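Local structure of tetraacyldisaccharide 4'-kinase (Aquifex aeolicus, 4ITL) at residues L185-V190 and M204-C209; T277-L282 and V291-F296. The protein probably transfers the gamma-phosphate of ATP to the 4'-position of a tetraacyldisaccharide 1-phosphate, forming lipid IVA in lipid A biosynthesis. All coordinates share one frame; numbering follows the deposited sequence.

Interaction 1. Residues L185-V190 and M204-C209. With ACP (phosphomethylphosphonic acid adenylate ester), chain B.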
loop_
_atom_site.group_PDB
_atom_site.type_symbol
_atom_site.label_atom_id
_atom_site.label_comp_id
_atom_site.label_asym_id
_atom_site.label_seq_id
_atom_site.Cartn_x
_atom_site.Cartn_y
_atom_site.Cartn_z
ATOM N N LEU A 185 -2.026 -13.105 -3.502
ATOM C CA LEU A 185 -3.180 -12.886 -4.354
ATOM C C LEU A 185 -4.211 -12.055 -3.588
ATOM O O LEU A 185 -4.885 -12.558 -2.663
ATOM C CB LEU A 185 -3.765 -14.217 -4.828
ATOM C CG LEU A 185 -2.742 -15.253 -5.334
ATOM C CD1 LEU A 185 -3.380 -16.598 -5.796
ATOM C CD2 LEU A 185 -1.924 -14.686 -6.445
ATOM N N THR A 186 -4.310 -10.779 -3.951
ATOM C CA THR A 186 -5.104 -9.819 -3.155
ATOM C C THR A 186 -6.556 -9.580 -3.584
ATOM O O THR A 186 -7.047 -10.079 -4.612
ATOM C CB THR A 186 -4.449 -8.423 -3.134
ATOM O OG1 THR A 186 -4.321 -7.982 -4.481
ATOM C CG2 THR A 186 -3.098 -8.491 -2.523
ATOM N N TYR A 187 -7.243 -8.800 -2.744
ATOM C CA TYR A 187 -8.645 -8.484 -2.910
ATOM C C TYR A 187 -9.515 -9.699 -3.020
ATOM O O TYR A 187 -10.518 -9.669 -3.742
ATOM C CB TYR A 187 -8.876 -7.604 -4.142
ATOM C CG TYR A 187 -8.230 -6.247 -4.072
ATOM C CD1 TYR A 187 -7.718 -5.746 -2.882
ATOM C CD2 TYR A 187 -8.110 -5.467 -5.206
ATOM C CE1 TYR A 187 -7.134 -4.495 -2.839
ATOM C CE2 TYR A 187 -7.531 -4.230 -5.179
ATOM C CZ TYR A 187 -7.037 -3.731 -3.997
ATOM O OH TYR A 187 -6.450 -2.461 -4.000
ATOM N N GLN A 188 -9.174 -10.770 -2.304
ATOM C CA GLN A 188 -9.948 -12.019 -2.416
ATOM C C GLN A 188 -11.405 -11.858 -1.943
ATOM O O GLN A 188 -12.277 -12.587 -2.420
ATOM C CB GLN A 188 -9.282 -13.154 -1.616
ATOM C CG GLN A 188 -7.918 -13.622 -2.170
ATOM C CD GLN A 188 -8.062 -14.321 -3.518
ATOM O OE1 GLN A 188 -9.058 -14.966 -3.761
ATOM N NE2 GLN A 188 -7.095 -14.144 -4.408
ATOM N N GLU A 189 -11.666 -10.922 -1.015
ATOM C CA GLU A 189 -13.025 -10.711 -0.486
ATOM C C GLU A 189 -13.942 -10.005 -1.498
ATOM O O GLU A 189 -15.130 -10.019 -1.348
ATOM C CB GLU A 189 -12.992 -9.937 0.854
ATOM C CG GLU A 189 -12.558 -8.452 0.797
ATOM C CD GLU A 189 -11.119 -8.197 0.239
ATOM O OE1 GLU A 189 -10.178 -9.009 0.452
ATOM O OE2 GLU A 189 -10.924 -7.160 -0.414
ATOM N N VAL A 190 -13.383 -9.428 -2.552
ATOM C CA VAL A 190 -14.185 -8.722 -3.568
ATOM C C VAL A 190 -14.064 -9.327 -4.979
ATOM O O VAL A 190 -15.028 -9.334 -5.730
ATOM C CB VAL A 190 -13.735 -7.246 -3.693
ATOM C CG1 VAL A 190 -14.834 -6.407 -4.318
ATOM C CG2 VAL A 190 -13.374 -6.692 -2.350
ATOM N N MET A 204 -4.681 -13.136 0.143
ATOM C CA MET A 204 -4.912 -12.078 1.134
ATOM C C MET A 204 -6.369 -11.632 1.147
ATOM O O MET A 204 -6.947 -11.370 0.088
ATOM C CB MET A 204 -4.073 -10.850 0.818
ATOM C CG MET A 204 -4.296 -9.701 1.764
ATOM S SD MET A 204 -3.078 -8.418 1.443
ATOM C CE MET A 204 -4.079 -6.966 1.406
ATOM N N PHE A 205 -6.940 -11.541 2.342
ATOM C CA PHE A 205 -8.333 -11.121 2.534
ATOM C C PHE A 205 -8.385 -9.886 3.441
ATOM O O PHE A 205 -7.617 -9.776 4.397
ATOM C CB PHE A 205 -9.151 -12.235 3.191
ATOM C CG PHE A 205 -9.441 -13.406 2.278
ATOM C CD1 PHE A 205 -10.636 -13.489 1.573
ATOM C CD2 PHE A 205 -8.527 -14.429 2.142
ATOM C CE1 PHE A 205 -10.906 -14.610 0.746
ATOM C CE2 PHE A 205 -8.794 -15.531 1.343
ATOM C CZ PHE A 205 -9.981 -15.616 0.643
ATOM N N ARG A 206 -9.273 -8.953 3.117
ATOM C CA ARG A 206 -9.557 -7.826 3.979
ATOM C C ARG A 206 -10.853 -8.102 4.698
ATOM O O ARG A 206 -11.904 -8.296 4.061
ATOM C CB ARG A 206 -9.637 -6.532 3.170
ATOM C CG ARG A 206 -8.281 -6.141 2.580
ATOM C CD ARG A 206 -8.344 -4.882 1.729
ATOM N NE ARG A 206 -9.303 -5.058 0.657
ATOM C CZ ARG A 206 -9.691 -4.086 -0.155
ATOM N NH1 ARG A 206 -9.169 -2.879 -0.038
ATOM N NH2 ARG A 206 -10.604 -4.320 -1.079
ATOM N N GLU A 207 -10.778 -8.172 6.027
ATOM C CA GLU A 207 -11.984 -8.463 6.837
ATOM C C GLU A 207 -12.514 -7.134 7.387
ATOM O O GLU A 207 -11.938 -6.536 8.304
ATOM C CB GLU A 207 -11.629 -9.418 7.969
ATOM C CG GLU A 207 -12.758 -9.866 8.893
ATOM C CD GLU A 207 -12.203 -10.268 10.247
ATOM O OE1 GLU A 207 -12.335 -11.433 10.641
ATOM O OE2 GLU A 207 -11.595 -9.415 10.916
ATOM N N PHE A 208 -13.592 -6.656 6.784
ATOM C CA PHE A 208 -14.155 -5.361 7.111
ATOM C C PHE A 208 -14.953 -5.465 8.375
ATOM O O PHE A 208 -16.043 -5.974 8.368
ATOM C CB PHE A 208 -15.023 -4.899 5.956
ATOM C CG PHE A 208 -14.230 -4.570 4.769
ATOM C CD1 PHE A 208 -14.087 -5.494 3.750
ATOM C CD2 PHE A 208 -13.515 -3.378 4.715
ATOM C CE1 PHE A 208 -13.282 -5.220 2.659
ATOM C CE2 PHE A 208 -12.708 -3.091 3.627
ATOM C CZ PHE A 208 -12.590 -4.016 2.592
ATOM N N CYS A 209 -14.391 -4.972 9.462
ATOM C CA CYS A 209 -14.900 -5.286 10.780
ATOM C C CYS A 209 -15.143 -4.048 11.651
ATOM O O CYS A 209 -15.707 -4.173 12.711
ATOM C CB CYS A 209 -13.852 -6.141 11.478
ATOM S SG CYS A 209 -12.272 -5.241 11.618
HETATM P PG ACP B . -1.147 2.510 -4.262
HETATM O O1G ACP B . -0.383 3.815 -4.158
HETATM O O2G ACP B . -0.578 1.549 -5.327
HETATM O O3G ACP B . -2.615 2.858 -4.666
HETATM P PB ACP B . -2.311 0.482 -2.336
HETATM O O1B ACP B . -2.043 -0.023 -0.933
HETATM O O2B ACP B . -1.976 -0.678 -3.274
HETATM C C3B ACP B . -1.066 1.792 -2.566
HETATM P PA ACP B . -5.093 0.461 -1.956
HETATM O O1A ACP B . -5.512 -0.993 -2.016
HETATM O O2A ACP B . -6.039 1.398 -2.616
HETATM O O3A ACP B . -3.770 0.829 -2.803
HETATM O "O5'" ACP B . -4.935 0.852 -0.416
HETATM C "C5'" ACP B . -4.751 2.218 -0.086
HETATM C "C4'" ACP B . -5.418 2.554 1.243
HETATM O "O4'" ACP B . -6.724 3.016 0.891
HETATM C "C3'" ACP B . -5.640 1.436 2.204
HETATM O "O3'" ACP B . -4.609 1.210 3.063
HETATM C "C2'" ACP B . -6.864 1.895 2.927
HETATM O "O2'" ACP B . -6.664 2.850 3.923
HETATM C "C1'" ACP B . -7.629 2.502 1.817
HETATM N N9 ACP B . -8.567 1.597 1.156
HETATM C C8 ACP B . -8.514 1.120 -0.112
HETATM N N7 ACP B . -9.590 0.332 -0.329
HETATM C C5 ACP B . -10.348 0.327 0.776
HETATM C C6 ACP B . -11.547 -0.288 1.138
HETATM N N6 ACP B . -12.240 -1.138 0.201
HETATM N N1 ACP B . -12.041 -0.105 2.369
HETATM C C2 ACP B . -11.403 0.663 3.286
HETATM N N3 ACP B . -10.242 1.286 2.985
HETATM C C4 ACP B . -9.702 1.121 1.749
HETATM O O HOH W 1 -7.480 -8.645 0.067
#

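Interaction 2. Residues T277-L282 and V291-F296. With ACP (phosphomethylphosphonic acid adenylate ester), chain B.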
loop_
_atom_site.group_PDB
_atom_site.type_symbol
_atom_site.label_atom_id
_atom_site.label_comp_id
_atom_site.label_asym_id
_atom_site.label_seq_id
_atom_site.Cartn_x
_atom_site.Cartn_y
_atom_site.Cartn_z
ATOM N N THR A 277 -16.021 6.809 4.388
ATOM C CA THR A 277 -14.821 6.988 3.580
ATOM C C THR A 277 -13.767 6.006 4.064
ATOM O O THR A 277 -14.068 5.128 4.861
ATOM C CB THR A 277 -14.297 8.431 3.620
ATOM O OG1 THR A 277 -13.322 8.610 2.590
ATOM C CG2 THR A 277 -13.690 8.752 4.956
ATOM N N THR A 278 -12.549 6.105 3.549
ATOM C CA THR A 278 -11.534 5.138 3.917
ATOM C C THR A 278 -10.502 5.801 4.819
ATOM O O THR A 278 -10.432 7.021 4.912
ATOM C CB THR A 278 -10.790 4.535 2.686
ATOM O OG1 THR A 278 -9.808 5.438 2.184
ATOM C CG2 THR A 278 -11.752 4.202 1.558
ATOM N N PRO A 279 -9.658 4.996 5.467
ATOM C CA PRO A 279 -8.654 5.645 6.315
ATOM C C PRO A 279 -7.674 6.562 5.563
ATOM O O PRO A 279 -7.204 7.567 6.120
ATOM C CB PRO A 279 -7.935 4.455 6.941
ATOM C CG PRO A 279 -8.973 3.409 7.022
ATOM C CD PRO A 279 -9.746 3.552 5.728
ATOM N N LYS A 280 -7.332 6.184 4.335
ATOM C CA LYS A 280 -6.467 6.959 3.459
ATOM C C LYS A 280 -7.052 8.323 3.234
ATOM O O LYS A 280 -6.338 9.323 3.235
ATOM C CB LYS A 280 -6.237 6.200 2.122
ATOM C CG LYS A 280 -5.611 6.990 1.031
ATOM C CD LYS A 280 -5.189 6.112 -0.126
ATOM C CE LYS A 280 -4.937 6.972 -1.352
ATOM N NZ LYS A 280 -4.209 6.196 -2.403
ATOM N N ASP A 281 -8.367 8.378 3.070
ATOM C CA ASP A 281 -9.052 9.662 2.968
ATOM C C ASP A 281 -9.172 10.373 4.320
ATOM O O ASP A 281 -8.999 11.578 4.406
ATOM C CB ASP A 281 -10.460 9.477 2.353
ATOM C CG ASP A 281 -10.412 8.709 1.023
ATOM O OD1 ASP A 281 -9.969 9.324 0.031
ATOM O OD2 ASP A 281 -10.782 7.508 0.970
ATOM N N LEU A 282 -9.501 9.635 5.368
ATOM C CA LEU A 282 -9.773 10.240 6.661
ATOM C C LEU A 282 -8.544 10.959 7.249
ATOM O O LEU A 282 -8.691 11.852 8.086
ATOM C CB LEU A 282 -10.237 9.181 7.643
ATOM C CG LEU A 282 -10.878 9.680 8.942
ATOM C CD1 LEU A 282 -12.234 10.257 8.693
ATOM C CD2 LEU A 282 -10.980 8.492 9.868
ATOM N N VAL A 291 -17.795 12.443 9.774
ATOM C CA VAL A 291 -17.057 11.726 8.733
ATOM C C VAL A 291 -16.412 10.493 9.367
ATOM O O VAL A 291 -15.683 10.624 10.318
ATOM C CB VAL A 291 -16.007 12.607 8.098
ATOM C CG1 VAL A 291 -15.168 11.806 7.121
ATOM C CG2 VAL A 291 -16.703 13.805 7.417
ATOM N N PHE A 292 -16.749 9.296 8.881
ATOM C CA PHE A 292 -16.204 8.053 9.429
ATOM C C PHE A 292 -15.452 7.276 8.332
ATOM O O PHE A 292 -15.638 7.542 7.150
ATOM C CB PHE A 292 -17.323 7.203 10.018
ATOM C CG PHE A 292 -18.112 7.912 11.080
ATOM C CD1 PHE A 292 -17.865 7.673 12.420
ATOM C CD2 PHE A 292 -19.094 8.832 10.733
ATOM C CE1 PHE A 292 -18.601 8.345 13.413
ATOM C CE2 PHE A 292 -19.820 9.507 11.724
ATOM C CZ PHE A 292 -19.562 9.261 13.050
ATOM N N ALA A 293 -14.607 6.327 8.723
ATOM C CA ALA A 293 -13.938 5.493 7.754
ATOM C C ALA A 293 -14.224 4.050 8.066
ATOM O O ALA A 293 -14.157 3.643 9.231
ATOM C CB ALA A 293 -12.446 5.720 7.824
ATOM N N LEU A 294 -14.489 3.267 7.026
ATOM C CA LEU A 294 -14.511 1.816 7.143
ATOM C C LEU A 294 -13.073 1.291 7.270
ATOM O O LEU A 294 -12.195 1.639 6.482
ATOM C CB LEU A 294 -15.162 1.232 5.900
ATOM C CG LEU A 294 -15.372 -0.276 5.848
ATOM C CD1 LEU A 294 -16.447 -0.740 6.847
ATOM C CD2 LEU A 294 -15.773 -0.661 4.441
ATOM N N ASN A 295 -12.829 0.477 8.291
ATOM C CA ASN A 295 -11.516 -0.122 8.495
ATOM C C ASN A 295 -11.653 -1.638 8.500
ATOM O O ASN A 295 -12.752 -2.200 8.661
ATOM C CB ASN A 295 -10.928 0.346 9.815
ATOM C CG ASN A 295 -9.444 0.208 9.879
ATOM O OD1 ASN A 295 -8.735 0.136 8.848
ATOM N ND2 ASN A 295 -8.934 0.216 11.101
ATOM N N PHE A 296 -10.529 -2.298 8.323
ATOM C CA PHE A 296 -10.505 -3.738 8.150
ATOM C C PHE A 296 -9.246 -4.338 8.748
ATOM O O PHE A 296 -8.245 -3.641 8.925
ATOM C CB PHE A 296 -10.549 -4.088 6.654
ATOM C CG PHE A 296 -9.489 -3.390 5.834
ATOM C CD1 PHE A 296 -8.277 -4.021 5.540
ATOM C CD2 PHE A 296 -9.700 -2.107 5.350
ATOM C CE1 PHE A 296 -7.287 -3.363 4.787
ATOM C CE2 PHE A 296 -8.720 -1.455 4.603
ATOM C CZ PHE A 296 -7.510 -2.087 4.324
HETATM P PG ACP B . -1.147 2.510 -4.262
HETATM O O1G ACP B . -0.383 3.815 -4.158
HETATM O O2G ACP B . -0.578 1.549 -5.327
HETATM O O3G ACP B . -2.615 2.858 -4.666
HETATM P PB ACP B . -2.311 0.482 -2.336
HETATM O O1B ACP B . -2.043 -0.023 -0.933
HETATM O O2B ACP B . -1.976 -0.678 -3.274
HETATM C C3B ACP B . -1.066 1.792 -2.566
HETATM P PA ACP B . -5.093 0.461 -1.956
HETATM O O1A ACP B . -5.512 -0.993 -2.016
HETATM O O2A ACP B . -6.039 1.398 -2.616
HETATM O O3A ACP B . -3.770 0.829 -2.803
HETATM O "O5'" ACP B . -4.935 0.852 -0.416
HETATM C "C5'" ACP B . -4.751 2.218 -0.086
HETATM C "C4'" ACP B . -5.418 2.554 1.243
HETATM O "O4'" ACP B . -6.724 3.016 0.891
HETATM C "C3'" ACP B . -5.640 1.436 2.204
HETATM O "O3'" ACP B . -4.609 1.210 3.063
HETATM C "C2'" ACP B . -6.864 1.895 2.927
HETATM O "O2'" ACP B . -6.664 2.850 3.923
HETATM C "C1'" ACP B . -7.629 2.502 1.817
HETATM N N9 ACP B . -8.567 1.597 1.156
HETATM C C8 ACP B . -8.514 1.120 -0.112
HETATM N N7 ACP B . -9.590 0.332 -0.329
HETATM C C5 ACP B . -10.348 0.327 0.776
HETATM C C6 ACP B . -11.547 -0.288 1.138
HETATM N N6 ACP B . -12.240 -1.138 0.201
HETATM N N1 ACP B . -12.041 -0.105 2.369
HETATM C C2 ACP B . -11.403 0.663 3.286
HETATM N N3 ACP B . -10.242 1.286 2.985
HETATM C C4 ACP B . -9.702 1.121 1.749
#

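Interaction 1. Residues L185-V190 and M204-C209
E189 grips R206 at two places, backbone and side chain. E189 OE1 accepts from R206 N at 2.8 Å, met from above the carboxylate plane, while E189 OE2 takes both R206 NE (2.9 Å) and R206 NH2 in a side-on salt bridge. OE2 lies in the guanidinium plane, although the two flat groups are turned 60° apart. E189 CG sits between the backbone N and the carbonyl carbon (chi1 69°), and a bend at chi2 brings the carboxylate round to R206. One face of the guanidinium is covered by Y187 CE1, 3.7 Å from R206 CZ, the opposite face by F208 CZ. Y187 OH gives a 2.6 Å hydrogen bond to O1A of ACP. Farther back, Q188 CB sits over the face of F205 in a CH-pi contact, 3.4 Å from the ring centroid. M204 N bonds L185 O at 2.9 Å, and a water links E189 OE1 to M204 O. R206 NH2 also donates to Q240 OE1. With an alanine in place of E189, the R206 guanidinium would probably lack its carboxylate mate and turn more freely beside the adenine. With R206 NH1 3.3 Å from N7 of ACP, the contact sets a carboxylate-paired arginine against the purine and a tyrosine on the alpha-phosphate.

Interaction 2. Residues T277-L282 and V291-F296
L282 meets V291 and A293 because its CG stands anti to the backbone N (chi1 -166°) and the chain then bends at chi2 (71°), spreading the two methyls along the strand. L282 CD1 lies 3.7 Å from V291 CG1, the two side chains running alongside in opposed senses, and L282 CD2 rests against A293 CB. In T277 it is OG1 that stands anti to N (chi1 -167°), which turns the hydroxyl to F232 O and leaves CG2 beside F292 O and V291 CG1. The backbones pair as parallel strands around T277 and A293. L294 N gives a 2.9 Å bond to T277 O, and T277 N makes a weak bond to F292 O. The same T277 O takes a CA-H...O contact from A293 CA.

Past the bridge the chain turns into the helix that starts at P279. T278 is its N-cap residue; its OG1 donates to D281 OD2 at 2.6 Å, approaching from above the carboxylate plane, and its N adds a weak bond to the same oxygen. D281 OD1 is held by G234 N and Y264 OH, which helps to hold the carboxylate in place. P279 CD packs on L294 O at 3.2 Å and CG reaches N295 OD1.

This corner also borders the nucleotide: T278 CB is 3.3 Å from N3 of ACP, F296 brings its ring edge to N3, and K280 N bonds weakly to the ribose O2'. K280 NZ bridges to E100 and D260. Strand 291-300 has strand 201-212 on its other edge, helix 238-247 packs on T278 and L294, and helix 99-107 touches P279 and K280.

How the interactions relate
From the N terminus, interaction 1 comes first: the turn after strand 182-185 is tied to strand 201-212, closing a short loop of 13 residues. Interaction 2 follows in series, neither enclosing nor crossing it, and joins strand 275-277 and the helix 279-282 to strand 291-300 across eight residues. The two meet because strands 201-212 and 291-300 are antiparallel neighbours. F208 packs against L294 and F296, with F208 CD2 3.5 Å from L294 CD2, and R206 CD lies against F296 CE1. Both contacts reach ACP, 185-190 and 204-209 at the alpha-phosphate and purine, 277-282 and 291-296 at the purine and ribose.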